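Local coordinates for type III secretion system effector protein ExoU (Pseudomonas fluorescens, PDB 4QMK), which probably hydrolyses host-cell phospholipids as a patatin-like phospholipase injected by type III secretion and binds phosphatidylinositol 4,5-bisphosphate to reach the plasma membrane, at residues R189-S192 / R193-I196; A612-N615 / R616-G620. One frame throughout, in Å; residues are numbered along the deposited sequence.

Contact 1 of 2, residues R189-S192 / R193-I196; sequences RNES and RQSI
R193 turns its CG away from its own backbone N (chi1 -155°) and then bends at chi3, which carries the guanidinium back along helix 183-201 to N190 and R189, one turn earlier. The contact is thus a set of i to i+3 and i to i+4 contacts on one alpha-helix within the patatin-like phospholipase region. N190, whose CG lies beside its backbone N, runs alongside R193 and points the same way. Its OD1 accepts a hydrogen bond from NH1 of R193 at 2.8 Å, in the plane of the N190 carbonyl and close to that of the guanidinium, although the N-H is bent, at 137°. OD1 thus meets the guanidinium at its edge, with the two flat groups turned 53° against each other.

Over one face of the same guanidinium, off toward its rim, lies O of R189, which also accepts the backbone N-H of R193. The aliphatic part of R189 packs beside it: CG of R189 lies 3.6 Å from NH1 of R193. The charged end of R189 leads elsewhere, to salt bridges with D269 and E185, which would ease the proximity of two like charges. R193 NH2 adds a weak bond to O of G223, while L219 of helix 210-221 touches both R193 and I196.

Elsewhere on the helix, E191 and Q194 extend side by side without bonding. S195 bonds through OG to O of S115. Beneath the side chains the backbone ladder is regular, and its I196 N to S192 O bond measures 2.8 Å.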
ATOM      1  N   ARG A 189      21.298  -0.077   5.021  1.00 49.46           N
ATOM      2  CA  ARG A 189      20.297  -0.931   5.636  1.00 51.93           C
ATOM      3  C   ARG A 189      20.830  -1.735   6.824  1.00 51.53           C
ATOM      4  O   ARG A 189      20.121  -1.885   7.828  1.00 48.18           O
ATOM      5  CB  ARG A 189      19.678  -1.858   4.607  1.00 56.20           C
ATOM      6  CG  ARG A 189      18.736  -2.891   5.207  1.00 62.31           C
ATOM      7  CD  ARG A 189      17.887  -3.640   4.192  1.00 66.94           C
ATOM      8  NE  ARG A 189      17.451  -2.771   3.113  1.00 71.43           N
ATOM      9  CZ  ARG A 189      18.084  -2.652   1.948  1.00 77.05           C
ATOM     10  NH1 ARG A 189      19.171  -3.387   1.669  1.00 78.25           N
ATOM     11  NH2 ARG A 189      17.605  -1.804   1.044  1.00 75.28           N
ATOM     12  N   ASN A 190      22.064  -2.233   6.726  1.00 46.52           N
ATOM     13  CA  ASN A 190      22.666  -2.973   7.837  1.00 48.64           C
ATOM     14  C   ASN A 190      22.903  -2.055   9.023  1.00 44.48           C
ATOM     15  O   ASN A 190      22.520  -2.372  10.158  1.00 42.99           O
ATOM     16  CB  ASN A 190      23.986  -3.653   7.437  1.00 53.73           C
ATOM     17  CG  ASN A 190      23.791  -4.734   6.388  1.00 61.81           C
ATOM     18  OD1 ASN A 190      22.750  -5.397   6.347  1.00 68.58           O
ATOM     19  ND2 ASN A 190      24.799  -4.931   5.537  1.00 65.12           N
ATOM     20  N   GLU A 191      23.527  -0.924   8.757  1.00 42.75           N
ATOM     21  CA  GLU A 191      23.883   0.018   9.805  1.00 44.58           C
ATOM     22  C   GLU A 191      22.662   0.586  10.535  1.00 46.39           C
ATOM     23  O   GLU A 191      22.689   0.727  11.770  1.00 52.58           O
ATOM     24  CB  GLU A 191      24.760   1.120   9.236  1.00 43.51           C
ATOM     25  CG  GLU A 191      26.092   0.609   8.721  1.00 49.13           C
ATOM     26  CD  GLU A 191      26.978   0.101   9.839  1.00 53.87           C
ATOM     27  OE1 GLU A 191      27.052   0.781  10.895  1.00 50.75           O
ATOM     28  OE2 GLU A 191      27.576  -1.001   9.655  1.00 62.15           O
ATOM     29  N   SER A 192      21.584   0.884   9.811  1.00 44.53           N
ATOM     30  CA  SER A 192      20.361   1.390  10.470  1.00 44.44           C
ATOM     31  C   SER A 192      19.706   0.307  11.339  1.00 42.78           C
ATOM     32  O   SER A 192      19.304   0.566  12.477  1.00 39.63           O
ATOM     33  CB  SER A 192      19.372   1.967   9.456  1.00 45.70           C
ATOM     34  OG  SER A 192      19.205   1.116   8.340  1.00 57.91           O
ATOM     35  N   ARG A 193      19.640  -0.910  10.804  1.00 47.22           N
ATOM     36  CA  ARG A 193      19.128  -2.098  11.549  1.00 47.27           C
ATOM     37  C   ARG A 193      19.881  -2.266  12.884  1.00 49.90           C
ATOM     38  O   ARG A 193      19.260  -2.272  13.967  1.00 48.37           O
ATOM     39  CB  ARG A 193      19.296  -3.385  10.713  1.00 45.52           C
ATOM     40  CG  ARG A 193      18.327  -4.515  11.041  1.00 47.50           C
ATOM     41  CD  ARG A 193      18.729  -5.896  10.498  1.00 50.11           C
ATOM     42  NE  ARG A 193      19.560  -5.856   9.304  1.00 56.11           N
ATOM     43  CZ  ARG A 193      19.137  -5.743   8.041  1.00 58.67           C
ATOM     44  NH1 ARG A 193      20.036  -5.715   7.063  1.00 64.33           N
ATOM     45  NH2 ARG A 193      17.844  -5.656   7.732  1.00 56.57           N
ATOM     46  N   GLN A 194      21.212  -2.407  12.799  1.00 48.59           N
ATOM     47  CA  GLN A 194      22.039  -2.626  13.976  1.00 49.27           C
ATOM     48  C   GLN A 194      21.764  -1.539  14.989  1.00 48.28           C
ATOM     49  O   GLN A 194      21.320  -1.822  16.106  1.00 46.89           O
ATOM     50  CB  GLN A 194      23.492  -2.723  13.544  1.00 55.63           C
ATOM     51  CG  GLN A 194      24.578  -2.351  14.532  1.00 57.65           C
ATOM     52  CD  GLN A 194      25.955  -2.667  13.952  1.00 61.36           C
ATOM     53  OE1 GLN A 194      26.130  -2.770  12.726  1.00 55.48           O
ATOM     54  NE2 GLN A 194      26.935  -2.842  14.828  1.00 71.22           N
ATOM     55  N   SER A 195      21.913  -0.293  14.544  1.00 46.83           N
ATOM     56  CA  SER A 195      21.656   0.886  15.385  1.00 44.40           C
ATOM     57  C   SER A 195      20.295   0.852  16.029  1.00 42.70           C
ATOM     58  O   SER A 195      20.186   1.026  17.232  1.00 43.12           O
ATOM     59  CB  SER A 195      21.778   2.138  14.556  1.00 42.41           C
ATOM     60  OG  SER A 195      21.288   3.239  15.272  1.00 44.44           O
ATOM     61  N   ILE A 196      19.262   0.585  15.238  1.00 40.88           N
ATOM     62  CA  ILE A 196      17.896   0.535  15.758  1.00 40.25           C
ATOM     63  C   ILE A 196      17.691  -0.575  16.780  1.00 45.14           C
ATOM     64  O   ILE A 196      17.109  -0.366  17.847  1.00 44.71           O
ATOM     65  CB  ILE A 196      16.889   0.329  14.634  1.00 41.81           C
ATOM     66  CG1 ILE A 196      16.674   1.625  13.881  1.00 41.36           C
ATOM     67  CG2 ILE A 196      15.552  -0.132  15.183  1.00 46.27           C
ATOM     68  CD1 ILE A 196      15.868   1.470  12.611  1.00 38.64           C
TER

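Contact 2 of 2, residues A612-N615 / R616-G620; sequences AEFN and RVLDG
F614 and L618, one helical turn apart, form the tight side of this stretch of helix 611-624, an i to i+4 apolar pair with a CH-pi contact. The ring of F614 is swung away from its backbone N (chi1 -179°), and L618 crosses it at a slant with both methyl groups. CD1 of L618 sits over one face, 4.3 Å from the centroid of the F614 ring and 18° off its normal. CD2 of L618 presses nearer the rim, 3.5 Å from CE2 of F614. The same CD1 lies 3.5 Å from O of F614, so this branch packs against the ring and the backbone together. That carbonyl accepts the N-H of L618 and, weakly, that of V617.

The opposite character prevails at A612 and R616, both exposed. N of R616 bonds to O of A612 at 2.9 Å, with the N-H bent to 139°. Of the R616 side chain, CB is the part near O of A612 and O of E613, while the extended chain carries the guanidinium off. E613 likewise turns from the later residues, and its OE1 accepts the N-H of T609.

N615 and D619 flank the tight side with polar groups. O of N615 takes a straight bond from N of D619 at 2.8 Å, nearly in line with the carbonyl. Both side chains look onward to the last modelled residues: N615 OD1 accepts from N of I649, and D619 OD1 makes a salt bridge with R648.

Neighbouring elements pack on the F614-L618 face. I569, K572 and F576 of the long helix 555-585 meet F614 or L618, helix 592-606 supplies L605 to F614 and V617, and the segment after helix 639-646 adds I649 against F614 and W647 against L618.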
ATOM      1  N   ALA A 612     -13.369  28.106  -3.093  1.00 49.22           N
ATOM      2  CA  ALA A 612     -13.602  29.149  -4.105  1.00 48.80           C
ATOM      3  C   ALA A 612     -12.322  29.916  -4.414  1.00 44.24           C
ATOM      4  O   ALA A 612     -11.997  30.170  -5.597  1.00 44.89           O
ATOM      5  CB  ALA A 612     -14.700  30.108  -3.674  1.00 50.09           C
ATOM      6  N   GLU A 613     -11.612  30.308  -3.371  1.00 40.00           N
ATOM      7  CA  GLU A 613     -10.367  31.026  -3.560  1.00 41.67           C
ATOM      8  C   GLU A 613      -9.306  30.120  -4.241  1.00 39.39           C
ATOM      9  O   GLU A 613      -8.631  30.541  -5.170  1.00 41.80           O
ATOM     10  CB  GLU A 613      -9.859  31.550  -2.235  1.00 45.39           C
ATOM     11  CG  GLU A 613     -10.798  32.562  -1.603  1.00 49.59           C
ATOM     12  CD  GLU A 613     -10.585  32.743  -0.118  1.00 50.44           C
ATOM     13  OE1 GLU A 613      -9.525  32.344   0.410  1.00 48.57           O
ATOM     14  OE2 GLU A 613     -11.494  33.299   0.517  1.00 62.27           O
ATOM     15  N   PHE A 614      -9.178  28.889  -3.784  1.00 36.34           N
ATOM     16  CA  PHE A 614      -8.253  27.926  -4.397  1.00 34.36           C
ATOM     17  C   PHE A 614      -8.558  27.792  -5.888  1.00 33.31           C
ATOM     18  O   PHE A 614      -7.673  27.882  -6.708  1.00 35.17           O
ATOM     19  CB  PHE A 614      -8.412  26.570  -3.708  1.00 32.96           C
ATOM     20  CG  PHE A 614      -7.521  25.515  -4.228  1.00 29.97           C
ATOM     21  CD1 PHE A 614      -6.249  25.381  -3.766  1.00 29.10           C
ATOM     22  CD2 PHE A 614      -7.976  24.619  -5.163  1.00 32.67           C
ATOM     23  CE1 PHE A 614      -5.433  24.378  -4.236  1.00 29.17           C
ATOM     24  CE2 PHE A 614      -7.157  23.612  -5.654  1.00 30.04           C
ATOM     25  CZ  PHE A 614      -5.880  23.508  -5.198  1.00 28.60           C
ATOM     26  N   ASN A 615      -9.817  27.589  -6.216  1.00 36.48           N
ATOM     27  CA  ASN A 615     -10.249  27.424  -7.594  1.00 36.62           C
ATOM     28  C   ASN A 615     -10.068  28.706  -8.433  1.00 39.82           C
ATOM     29  O   ASN A 615      -9.781  28.655  -9.626  1.00 38.15           O
ATOM     30  CB  ASN A 615     -11.699  26.965  -7.640  1.00 36.78           C
ATOM     31  CG  ASN A 615     -11.889  25.529  -7.201  1.00 37.21           C
ATOM     32  OD1 ASN A 615     -10.967  24.740  -7.160  1.00 33.80           O
ATOM     33  ND2 ASN A 615     -13.124  25.181  -6.860  1.00 44.58           N
ATOM     34  N   ARG A 616     -10.209  29.852  -7.810  1.00 42.86           N
ATOM     35  CA  ARG A 616     -10.062  31.078  -8.542  1.00 44.54           C
ATOM     36  C   ARG A 616      -8.707  31.062  -9.089  1.00 42.53           C
ATOM     37  O   ARG A 616      -8.516  31.383 -10.266  1.00 48.02           O
ATOM     38  CB  ARG A 616     -10.243  32.304  -7.651  1.00 52.82           C
ATOM     39  CG  ARG A 616     -10.262  33.624  -8.404  1.00 62.00           C
ATOM     40  CD  ARG A 616     -10.670  34.815  -7.521  1.00 77.68           C
ATOM     41  NE  ARG A 616     -10.157  36.086  -8.057  1.00 92.04           N
ATOM     42  CZ  ARG A 616     -10.678  36.738  -9.104  1.00 95.91           C
ATOM     43  NH1 ARG A 616     -11.738  36.255  -9.750  1.00 91.52           N
ATOM     44  NH2 ARG A 616     -10.124  37.875  -9.520  1.00 97.66           N
ATOM     45  N   VAL A 617      -7.733  30.682  -8.262  1.00 38.67           N
ATOM     46  CA  VAL A 617      -6.322  30.734  -8.701  1.00 35.19           C
ATOM     47  C   VAL A 617      -6.061  29.765  -9.815  1.00 32.51           C
ATOM     48  O   VAL A 617      -5.314  30.084 -10.720  1.00 32.75           O
ATOM     49  CB  VAL A 617      -5.308  30.443  -7.582  1.00 37.30           C
ATOM     50  CG1 VAL A 617      -3.894  30.548  -8.134  1.00 36.08           C
ATOM     51  CG2 VAL A 617      -5.463  31.410  -6.420  1.00 38.81           C
ATOM     52  N   LEU A 618      -6.695  28.596  -9.777  1.00 31.42           N
ATOM     53  CA  LEU A 618      -6.492  27.615 -10.830  1.00 32.82           C
ATOM     54  C   LEU A 618      -7.182  28.027 -12.100  1.00 35.05           C
ATOM     55  O   LEU A 618      -6.651  27.785 -13.168  1.00 37.45           O
ATOM     56  CB  LEU A 618      -6.946  26.210 -10.421  1.00 33.57           C
ATOM     57  CG  LEU A 618      -5.978  25.307  -9.621  1.00 31.40           C
ATOM     58  CD1 LEU A 618      -5.304  25.979  -8.460  1.00 28.82           C
ATOM     59  CD2 LEU A 618      -6.777  24.129  -9.123  1.00 35.72           C
ATOM     60  N   ASP A 619      -8.354  28.632 -11.999  1.00 37.55           N
ATOM     61  CA  ASP A 619      -9.042  29.109 -13.187  1.00 39.48           C
ATOM     62  C   ASP A 619      -8.198  30.161 -13.914  1.00 36.72           C
ATOM     63  O   ASP A 619      -8.204  30.199 -15.147  1.00 36.78           O
ATOM     64  CB  ASP A 619     -10.423  29.650 -12.856  1.00 45.76           C
ATOM     65  CG  ASP A 619     -11.390  28.552 -12.344  1.00 55.43           C
ATOM     66  OD1 ASP A 619     -11.167  27.349 -12.668  1.00 54.39           O
ATOM     67  OD2 ASP A 619     -12.397  28.907 -11.629  1.00 71.16           O
ATOM     68  N   GLY A 620      -7.448  30.977 -13.168  1.00 32.89           N
ATOM     69  CA  GLY A 620      -6.543  31.981 -13.775  1.00 31.19           C
ATOM     70  C   GLY A 620      -5.358  31.334 -14.524  1.00 31.12           C
ATOM     71  O   GLY A 620      -4.916  31.839 -15.539  1.00 30.25           O
TER

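How the contacts relate
Following the chain from its N terminus, contact 1 comes first, within helix 183-201, and is complete long before contact 2 begins in helix 611-624. The two are in series and neither nest nor cross; each joins consecutive turns of one helix, so neither closes a loop. Their centres are 47 Å apart and lie on opposite sides of the chain's centre, with no touch between them. Contact 1 faces helix 210-221 and neighbouring loops of the patatin-like phospholipase region. Contact 2 belongs to the C-terminal ExoU region, where its helix joins helices 555-585 and 592-606 to the last modelled residues, 647-651.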